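Local coordinates for protein peptidase M42 (Thaumarchaeota archaeon SCGC AB-539-E09, PDB 5DS0) that probably removes amino-terminal residues from peptides as a two-cobalt aminopeptidase of the M42 (TET) family, assembled from twelve subunits, at residues C[253-258]-C[289-294]; C[83-88]-C[136-141]; C[37-42]-C[52-57]. All coordinates share one frame; numbering follows the deposited sequence.

Contact 1 of 3, residues C[253-258]-C[289-294]; sequences LTKMGK and PLQLSQ
The carboxamide of Gln291 meets the backbone of Lys255 through two hydrogen bonds of equal length. Lys255 N donates to Gln291 OE1 (2.9 Å, 157° at the hydrogen), and Gln291 NE2 donates to Lys255 O (2.9 Å); this oxygen lies close to the amide plane of Gln291. Because both the N-H and the C=O of one residue are read by the two ends of one amide, the flip of the carboxamide is fixed, and a further bond from Gln291 NE2 to Gly259 O agrees with it. The side chain runs extended beyond CG (chi2 -175°), which carries the amide across from its strand to the loop. That loop, 253-258, turns back on itself in a type II beta turn from Lys255 to Lys258, with Gly257 at positive phi, while Gln291 opens the strand 291-295, which pairs in parallel with strand 261-263 in the large mixed sheet. Van der Waals contacts flank the amide. Lys258 meets it through CB, 3.6 Å from Gln291 CD. Thr254 CG2 touches Ser293 CB at 3.7 Å; Ser293 OG itself is hydrogen-bonded to Asp239. At the far end Leu253 CD1 lies 3.6 Å from Leu292 O, and the same leucine packs on Ser75 of a second subunit, whose Asn86 is hydrogen-bonded to Gln294.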
loop_
_atom_site.group_PDB
_atom_site.type_symbol
_atom_site.label_atom_id
_atom_site.label_comp_id
_atom_site.label_asym_id
_atom_site.label_seq_id
_atom_site.Cartn_x
_atom_site.Cartn_y
_atom_site.Cartn_z
ATOM N N LEU C 253 -31.009 -16.257 9.424
ATOM C CA LEU C 253 -31.851 -17.413 9.184
ATOM C C LEU C 253 -33.290 -17.078 8.790
ATOM O O LEU C 253 -33.897 -17.857 8.059
ATOM C CB LEU C 253 -31.864 -18.329 10.419
ATOM C CG LEU C 253 -30.562 -19.105 10.665
ATOM C CD1 LEU C 253 -30.408 -19.450 12.143
ATOM C CD2 LEU C 253 -30.463 -20.341 9.776
ATOM N N THR C 254 -33.840 -15.957 9.272
ATOM C CA THR C 254 -35.278 -15.718 9.144
ATOM C C THR C 254 -35.666 -15.131 7.804
ATOM O O THR C 254 -34.898 -14.400 7.191
ATOM C CB THR C 254 -35.824 -14.807 10.245
ATOM O OG1 THR C 254 -35.093 -13.583 10.271
ATOM C CG2 THR C 254 -35.701 -15.475 11.585
ATOM N N LYS C 255 -36.868 -15.487 7.365
ATOM C CA LYS C 255 -37.440 -15.003 6.123
ATOM C C LYS C 255 -38.785 -14.358 6.387
ATOM O O LYS C 255 -39.584 -14.860 7.178
ATOM C CB LYS C 255 -37.605 -16.163 5.142
ATOM C CG LYS C 255 -36.300 -16.863 4.799
ATOM C CD LYS C 255 -36.451 -17.856 3.665
ATOM C CE LYS C 255 -35.108 -18.316 3.116
ATOM N NZ LYS C 255 -34.368 -17.263 2.363
HETATM N N MSE C 256 -39.042 -13.244 5.729
HETATM C CA MSE C 256 -40.297 -12.542 5.912
HETATM C C MSE C 256 -41.377 -13.401 5.326
HETATM O O MSE C 256 -41.275 -13.860 4.186
HETATM C CB MSE C 256 -40.235 -11.191 5.223
HETATM C CG MSE C 256 -41.486 -10.371 5.465
HETATM SE SE MSE C 256 -41.447 -8.741 4.364
HETATM C CE MSE C 256 -41.828 -9.452 2.568
ATOM N N GLY C 257 -42.416 -13.645 6.114
ATOM C CA GLY C 257 -43.571 -14.428 5.668
ATOM C C GLY C 257 -43.582 -15.887 6.077
ATOM O O GLY C 257 -44.579 -16.560 5.893
ATOM N N LYS C 258 -42.490 -16.365 6.657
ATOM C CA LYS C 258 -42.366 -17.756 7.090
ATOM C C LYS C 258 -42.564 -17.913 8.598
ATOM O O LYS C 258 -42.261 -18.956 9.163
ATOM C CB LYS C 258 -41.001 -18.299 6.686
ATOM C CG LYS C 258 -40.825 -18.429 5.190
ATOM C CD LYS C 258 -41.466 -19.708 4.691
ATOM C CE LYS C 258 -42.141 -19.510 3.341
ATOM N NZ LYS C 258 -42.845 -20.760 2.944
ATOM N N PRO C 289 -46.311 -21.436 12.590
ATOM C CA PRO C 289 -44.951 -21.564 12.059
ATOM C C PRO C 289 -43.960 -20.723 12.870
ATOM O O PRO C 289 -44.292 -19.602 13.283
ATOM C CB PRO C 289 -45.079 -21.025 10.635
ATOM C CG PRO C 289 -46.235 -20.082 10.687
ATOM C CD PRO C 289 -47.186 -20.667 11.688
ATOM N N LEU C 290 -42.775 -21.266 13.115
ATOM C CA LEU C 290 -41.819 -20.634 14.001
ATOM C C LEU C 290 -40.405 -20.853 13.486
ATOM O O LEU C 290 -39.992 -21.988 13.292
ATOM C CB LEU C 290 -41.973 -21.226 15.391
ATOM C CG LEU C 290 -41.114 -20.591 16.475
ATOM C CD1 LEU C 290 -41.587 -19.179 16.789
ATOM C CD2 LEU C 290 -41.134 -21.440 17.737
ATOM N N GLN C 291 -39.660 -19.776 13.257
ATOM C CA GLN C 291 -38.319 -19.891 12.671
ATOM C C GLN C 291 -37.230 -19.770 13.734
ATOM O O GLN C 291 -37.158 -18.775 14.432
ATOM C CB GLN C 291 -38.092 -18.806 11.619
ATOM C CG GLN C 291 -39.181 -18.696 10.567
ATOM C CD GLN C 291 -38.849 -17.684 9.494
ATOM O OE1 GLN C 291 -37.933 -17.888 8.704
ATOM N NE2 GLN C 291 -39.561 -16.562 9.484
ATOM N N LEU C 292 -36.387 -20.786 13.862
ATOM C CA LEU C 292 -35.276 -20.697 14.794
ATOM C C LEU C 292 -34.269 -19.706 14.270
ATOM O O LEU C 292 -33.868 -19.781 13.117
ATOM C CB LEU C 292 -34.628 -22.057 14.989
ATOM C CG LEU C 292 -35.506 -23.101 15.675
ATOM C CD1 LEU C 292 -34.689 -24.352 15.943
ATOM C CD2 LEU C 292 -36.098 -22.580 16.976
ATOM N N SER C 293 -33.875 -18.773 15.128
ATOM C CA SER C 293 -33.042 -17.642 14.737
ATOM C C SER C 293 -31.870 -17.448 15.693
ATOM O O SER C 293 -31.884 -17.930 16.817
ATOM C CB SER C 293 -33.891 -16.376 14.732
ATOM O OG SER C 293 -33.089 -15.213 14.732
ATOM N N GLN C 294 -30.854 -16.734 15.228
ATOM C CA GLN C 294 -29.687 -16.445 16.037
ATOM C C GLN C 294 -29.124 -15.098 15.627
ATOM O O GLN C 294 -28.868 -14.906 14.470
ATOM C CB GLN C 294 -28.648 -17.545 15.827
ATOM C CG GLN C 294 -28.005 -18.025 17.115
ATOM C CD GLN C 294 -27.197 -19.304 16.944
ATOM O OE1 GLN C 294 -26.005 -19.256 16.636
ATOM N NE2 GLN C 294 -27.840 -20.455 17.162
#

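Contact 2 of 3, residues C[83-88]-C[136-141]; sequences LTFNTL and MFIDIG
Leu83 and Ile138 form an antiparallel hydrogen-bonded pair, their CA atoms 5.0 Å apart. Leu83 N donates to Ile138 O at 2.9 Å, with 176° at the hydrogen and the donor in the carbonyl plane. Ile138 N returns a bond to Leu83 O, whose position is less certain. The short strand axes meet at 135°, consistent with pairing between these segments only at Leu83 and Ile138. Both belong to a closed six-stranded antiparallel barrel, in which strand 137-139 sits between strands 82-88 and 108-115. Apolar contacts carry the rest. On the face shared by the bridging pair, Leu83 CB meets Ile138 CB at 4.1 Å, and Leu83 CD1 reaches Ile140 CG2 at 3.9 Å, the two side chains crossing at about a right angle. The ring of Phe85, its CG lodged between backbone N and carbonyl carbon (chi1 60°), is brought against residues 136-138, which approach it obliquely: CD2 nears Ile138 CD1, CE2 lies 3.8 Å from Phe137 CA, and CZ touches CB of Met136, a selenomethionine, at 3.9 Å. Phe72 adds an edge-to-face ring contact. Asp139 OD1 accepts from Gly141 N in an Asx turn; OD1 also forms a salt bridge with Arg322, and OD2 a hydrogen bond with His323, both of a third subunit. Backbone bonds and hydrocarbon packing thus join these strands, while the Asp139 charge is paired across a subunit interface.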
loop_
_atom_site.group_PDB
_atom_site.type_symbol
_atom_site.label_atom_id
_atom_site.label_comp_id
_atom_site.label_asym_id
_atom_site.label_seq_id
_atom_site.Cartn_x
_atom_site.Cartn_y
_atom_site.Cartn_z
ATOM N N LEU C 83 -27.610 22.256 10.104
ATOM C CA LEU C 83 -27.524 21.635 11.400
ATOM C C LEU C 83 -26.524 20.508 11.334
ATOM O O LEU C 83 -26.516 19.776 10.371
ATOM C CB LEU C 83 -28.878 21.064 11.796
ATOM C CG LEU C 83 -30.083 21.972 11.542
ATOM C CD1 LEU C 83 -31.372 21.297 11.975
ATOM C CD2 LEU C 83 -29.955 23.321 12.230
ATOM N N THR C 84 -25.698 20.362 12.357
ATOM C CA THR C 84 -24.940 19.127 12.547
ATOM C C THR C 84 -25.749 18.278 13.511
ATOM O O THR C 84 -26.603 18.788 14.227
ATOM C CB THR C 84 -23.551 19.379 13.144
ATOM O OG1 THR C 84 -23.687 20.052 14.406
ATOM C CG2 THR C 84 -22.725 20.237 12.205
ATOM N N PHE C 85 -25.492 16.978 13.529
ATOM C CA PHE C 85 -26.272 16.083 14.375
ATOM C C PHE C 85 -25.431 14.935 14.916
ATOM O O PHE C 85 -24.464 14.540 14.291
ATOM C CB PHE C 85 -27.455 15.521 13.581
ATOM C CG PHE C 85 -27.054 14.732 12.368
ATOM C CD1 PHE C 85 -26.762 13.376 12.466
ATOM C CD2 PHE C 85 -26.962 15.333 11.146
ATOM C CE1 PHE C 85 -26.377 12.648 11.356
ATOM C CE2 PHE C 85 -26.585 14.615 10.024
ATOM C CZ PHE C 85 -26.289 13.270 10.126
ATOM N N ASN C 86 -25.842 14.384 16.047
ATOM C CA ASN C 86 -25.347 13.095 16.481
ATOM C C ASN C 86 -26.422 12.061 16.277
ATOM O O ASN C 86 -27.611 12.388 16.250
ATOM C CB ASN C 86 -24.936 13.152 17.933
ATOM C CG ASN C 86 -23.559 13.764 18.110
ATOM O OD1 ASN C 86 -22.598 13.287 17.531
ATOM N ND2 ASN C 86 -23.463 14.819 18.906
ATOM N N THR C 87 -26.007 10.814 16.123
ATOM C CA THR C 87 -26.947 9.724 15.952
ATOM C C THR C 87 -27.467 9.260 17.294
ATOM O O THR C 87 -26.767 9.352 18.300
ATOM C CB THR C 87 -26.298 8.522 15.281
ATOM O OG1 THR C 87 -25.258 8.013 16.106
ATOM C CG2 THR C 87 -25.713 8.893 13.923
ATOM N N LEU C 88 -28.711 8.787 17.308
ATOM C CA LEU C 88 -29.323 8.165 18.478
ATOM C C LEU C 88 -29.630 6.746 18.099
ATOM O O LEU C 88 -30.637 6.477 17.452
ATOM C CB LEU C 88 -30.610 8.877 18.866
ATOM C CG LEU C 88 -30.444 10.322 19.322
ATOM C CD1 LEU C 88 -31.795 10.952 19.647
ATOM C CD2 LEU C 88 -29.526 10.407 20.539
HETATM N N MSE C 136 -21.632 14.890 7.773
HETATM C CA MSE C 136 -22.933 15.186 7.182
HETATM C C MSE C 136 -23.588 16.280 7.969
HETATM O O MSE C 136 -23.128 16.635 9.049
HETATM C CB MSE C 136 -23.822 13.957 7.218
HETATM C CG MSE C 136 -23.301 12.863 6.308
HETATM SE SE MSE C 136 -24.511 11.300 6.379
HETATM C CE MSE C 136 -23.290 10.027 5.501
ATOM N N PHE C 137 -24.657 16.847 7.422
ATOM C CA PHE C 137 -25.487 17.780 8.167
ATOM C C PHE C 137 -26.876 17.765 7.602
ATOM O O PHE C 137 -27.151 17.082 6.631
ATOM C CB PHE C 137 -24.918 19.199 8.132
ATOM C CG PHE C 137 -24.180 19.480 6.914
ATOM C CD1 PHE C 137 -24.872 19.694 5.740
ATOM C CD2 PHE C 137 -22.786 19.466 6.918
ATOM C CE1 PHE C 137 -24.195 19.914 4.558
ATOM C CE2 PHE C 137 -22.087 19.671 5.740
ATOM C CZ PHE C 137 -22.798 19.900 4.553
ATOM N N ILE C 138 -27.752 18.535 8.223
ATOM C CA ILE C 138 -29.130 18.591 7.839
ATOM C C ILE C 138 -29.397 19.964 7.285
ATOM O O ILE C 138 -29.088 20.982 7.911
ATOM C CB ILE C 138 -30.028 18.268 9.040
ATOM C CG1 ILE C 138 -29.891 16.781 9.360
ATOM C CG2 ILE C 138 -31.481 18.588 8.758
ATOM C CD1 ILE C 138 -30.177 16.458 10.794
ATOM N N ASP C 139 -29.997 19.966 6.105
ATOM C CA ASP C 139 -30.366 21.169 5.403
ATOM C C ASP C 139 -31.836 21.370 5.629
ATOM O O ASP C 139 -32.640 20.519 5.258
ATOM C CB ASP C 139 -30.087 20.992 3.916
ATOM C CG ASP C 139 -30.348 22.245 3.114
ATOM O OD1 ASP C 139 -30.910 23.223 3.656
ATOM O OD2 ASP C 139 -29.979 22.261 1.923
ATOM N N ILE C 140 -32.195 22.508 6.216
ATOM C CA ILE C 140 -33.603 22.821 6.475
ATOM C C ILE C 140 -34.096 23.988 5.617
ATOM O O ILE C 140 -35.152 24.557 5.895
ATOM C CB ILE C 140 -33.863 23.113 7.966
ATOM C CG1 ILE C 140 -33.010 24.293 8.438
ATOM C CG2 ILE C 140 -33.551 21.888 8.796
ATOM C CD1 ILE C 140 -33.454 24.887 9.755
ATOM N N GLY C 141 -33.348 24.315 4.567
ATOM C CA GLY C 141 -33.749 25.347 3.620
ATOM C C GLY C 141 -33.411 26.737 4.102
ATOM O O GLY C 141 -33.904 27.730 3.556
#

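Contact 3 of 3, residues C[37-42]-C[52-57]; sequences YADEVV and IAKGND
Glu40 reaches along Ile52 and ends on Lys54. Its CB lies 3.9 Å from Lys54 NZ; CG stands anti to the backbone N (chi1 -169°) and the chain continues extended, which lays it alongside Ile52 in the same direction. CD comes within 4.1 Å of Ile52 CD1, and OE1 closes a salt bridge with Lys54 NZ at 2.7 Å, the ammonium approaching nearly in line with the C-O bond. The lysine gets there by a bend at its last torsion (chi4 -42°). With an alanine here, Lys54 would probably lose its carboxylate mate in this contact and its ammonium would be freer to turn, while Ile52 CD1 would lose a flank. The backbone belongs to the hairpin of strands 40-43 and 49-53, and Asp39 and Glu40 together face Ile52 in a classic beta bulge: Asp39 N donates to Ile52 O at 2.9 Å, Glu40 N only weakly to that same oxygen. Ile52 N answers with a nearly straight bond to Glu40 O (2.9 Å, 172°). Asp39 uses the anti lone pair of OD2 to accept from Lys54 N at 2.8 Å, tying the residue after strand 49-53 to the bulge. The side chains of Val42 and Ile52 cross at about a right angle, with Val42 CG1 3.8 Å from Ile52 CD1, and Ile52 also packs on Thr205 and Tyr207 of strand 205-211.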
loop_
_atom_site.group_PDB
_atom_site.type_symbol
_atom_site.label_atom_id
_atom_site.label_comp_id
_atom_site.label_asym_id
_atom_site.label_seq_id
_atom_site.Cartn_x
_atom_site.Cartn_y
_atom_site.Cartn_z
ATOM N N TYR C 37 -58.597 -1.451 28.103
ATOM C CA TYR C 37 -58.196 -2.875 28.162
ATOM C C TYR C 37 -57.268 -3.279 29.309
ATOM O O TYR C 37 -57.198 -4.457 29.655
ATOM C CB TYR C 37 -57.560 -3.295 26.831
ATOM C CG TYR C 37 -58.426 -3.004 25.624
ATOM C CD1 TYR C 37 -59.640 -3.651 25.440
ATOM C CD2 TYR C 37 -58.033 -2.067 24.673
ATOM C CE1 TYR C 37 -60.436 -3.378 24.346
ATOM C CE2 TYR C 37 -58.819 -1.792 23.567
ATOM C CZ TYR C 37 -60.020 -2.454 23.409
ATOM O OH TYR C 37 -60.798 -2.168 22.316
ATOM N N ALA C 38 -56.528 -2.336 29.877
ATOM C CA ALA C 38 -55.597 -2.664 30.946
ATOM C C ALA C 38 -56.253 -2.449 32.296
ATOM O O ALA C 38 -56.973 -1.475 32.494
ATOM C CB ALA C 38 -54.349 -1.814 30.841
ATOM N N ASP C 39 -55.975 -3.348 33.233
ATOM C CA ASP C 39 -56.524 -3.245 34.577
ATOM C C ASP C 39 -55.782 -2.185 35.393
ATOM O O ASP C 39 -56.331 -1.634 36.334
ATOM C CB ASP C 39 -56.487 -4.611 35.269
ATOM C CG ASP C 39 -57.282 -5.682 34.503
ATOM O OD1 ASP C 39 -58.388 -5.373 34.007
ATOM O OD2 ASP C 39 -56.802 -6.838 34.390
ATOM N N GLU C 40 -54.547 -1.879 35.018
ATOM C CA GLU C 40 -53.742 -0.889 35.733
ATOM C C GLU C 40 -52.559 -0.487 34.847
ATOM O O GLU C 40 -52.187 -1.221 33.932
ATOM C CB GLU C 40 -53.256 -1.479 37.059
ATOM C CG GLU C 40 -52.621 -0.487 38.028
ATOM C CD GLU C 40 -51.970 -1.166 39.239
ATOM O OE1 GLU C 40 -52.474 -2.230 39.683
ATOM O OE2 GLU C 40 -50.955 -0.625 39.750
ATOM N N VAL C 41 -51.992 0.689 35.100
ATOM C CA VAL C 41 -50.849 1.193 34.336
ATOM C C VAL C 41 -49.733 1.670 35.268
ATOM O O VAL C 41 -49.941 2.557 36.078
ATOM C CB VAL C 41 -51.261 2.377 33.438
ATOM C CG1 VAL C 41 -50.079 2.856 32.601
ATOM C CG2 VAL C 41 -52.438 2.006 32.547
ATOM N N VAL C 42 -48.548 1.095 35.142
ATOM C CA VAL C 42 -47.398 1.542 35.927
ATOM C C VAL C 42 -46.330 2.065 34.981
ATOM O O VAL C 42 -46.257 1.654 33.820
ATOM C CB VAL C 42 -46.805 0.428 36.834
ATOM C CG1 VAL C 42 -47.858 -0.095 37.797
ATOM C CG2 VAL C 42 -46.223 -0.722 36.024
ATOM N N ILE C 52 -50.920 -3.628 32.855
ATOM C CA ILE C 52 -51.124 -4.850 33.627
ATOM C C ILE C 52 -52.489 -5.453 33.353
ATOM O O ILE C 52 -53.514 -4.775 33.436
ATOM C CB ILE C 52 -50.985 -4.585 35.129
ATOM C CG1 ILE C 52 -49.638 -3.910 35.413
ATOM C CG2 ILE C 52 -51.098 -5.884 35.912
ATOM C CD1 ILE C 52 -49.467 -3.408 36.834
ATOM N N ALA C 53 -52.492 -6.734 32.999
ATOM C CA ALA C 53 -53.712 -7.533 32.912
ATOM C C ALA C 53 -53.680 -8.527 34.068
ATOM O O ALA C 53 -52.852 -9.439 34.077
ATOM C CB ALA C 53 -53.792 -8.252 31.570
ATOM N N LYS C 54 -54.572 -8.327 35.042
ATOM C CA LYS C 54 -54.538 -9.062 36.302
ATOM C C LYS C 54 -55.012 -10.498 36.176
ATOM O O LYS C 54 -55.794 -10.859 35.306
ATOM C CB LYS C 54 -55.341 -8.346 37.386
ATOM C CG LYS C 54 -54.696 -7.066 37.909
ATOM C CD LYS C 54 -55.314 -6.620 39.245
ATOM C CE LYS C 54 -55.039 -5.149 39.600
ATOM N NZ LYS C 54 -53.641 -4.685 39.317
ATOM N N GLY C 55 -54.469 -11.315 37.061
ATOM C CA GLY C 55 -54.841 -12.713 37.226
ATOM C C GLY C 55 -54.199 -13.109 38.542
ATOM O O GLY C 55 -54.270 -12.353 39.514
ATOM N N ASN C 56 -53.541 -14.254 38.587
ATOM C CA ASN C 56 -52.897 -14.678 39.825
ATOM C C ASN C 56 -51.688 -13.797 40.113
ATOM O O ASN C 56 -50.914 -13.516 39.218
ATOM C CB ASN C 56 -52.478 -16.138 39.731
ATOM C CG ASN C 56 -53.618 -17.042 39.301
ATOM O OD1 ASN C 56 -54.661 -16.576 38.839
ATOM N ND2 ASN C 56 -53.418 -18.332 39.426
ATOM N N ASP C 57 -51.543 -13.336 41.355
ATOM C CA ASP C 57 -50.392 -12.492 41.744
ATOM C C ASP C 57 -49.085 -12.956 41.126
ATOM O O ASP C 57 -48.287 -12.128 40.709
ATOM C CB ASP C 57 -50.203 -12.456 43.252
ATOM C CG ASP C 57 -49.152 -11.419 43.718
ATOM O OD1 ASP C 57 -48.793 -10.486 42.963
ATOM O OD2 ASP C 57 -48.685 -11.552 44.867
#

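Overall arrangement
From the N terminus the first loop to close is contact 3, the short hairpin of strands 40-43 and 49-53 on one border of the large mixed sheet. Contact 2 follows, joining strand 82-88 to strand 137-139 across 47 intervening residues within the separate six-stranded barrel. Contact 1 comes last, bringing the loop after strand 232-240 up to strand 291-295, elsewhere on the mixed sheet. The three are in series, with no nesting or crossing. Contacts 2 and 3 lie on opposite sides of the chain's centre, their own centres 42 Å apart. Contacts 1 and 2, unlike contact 3, also border neighbouring subunits.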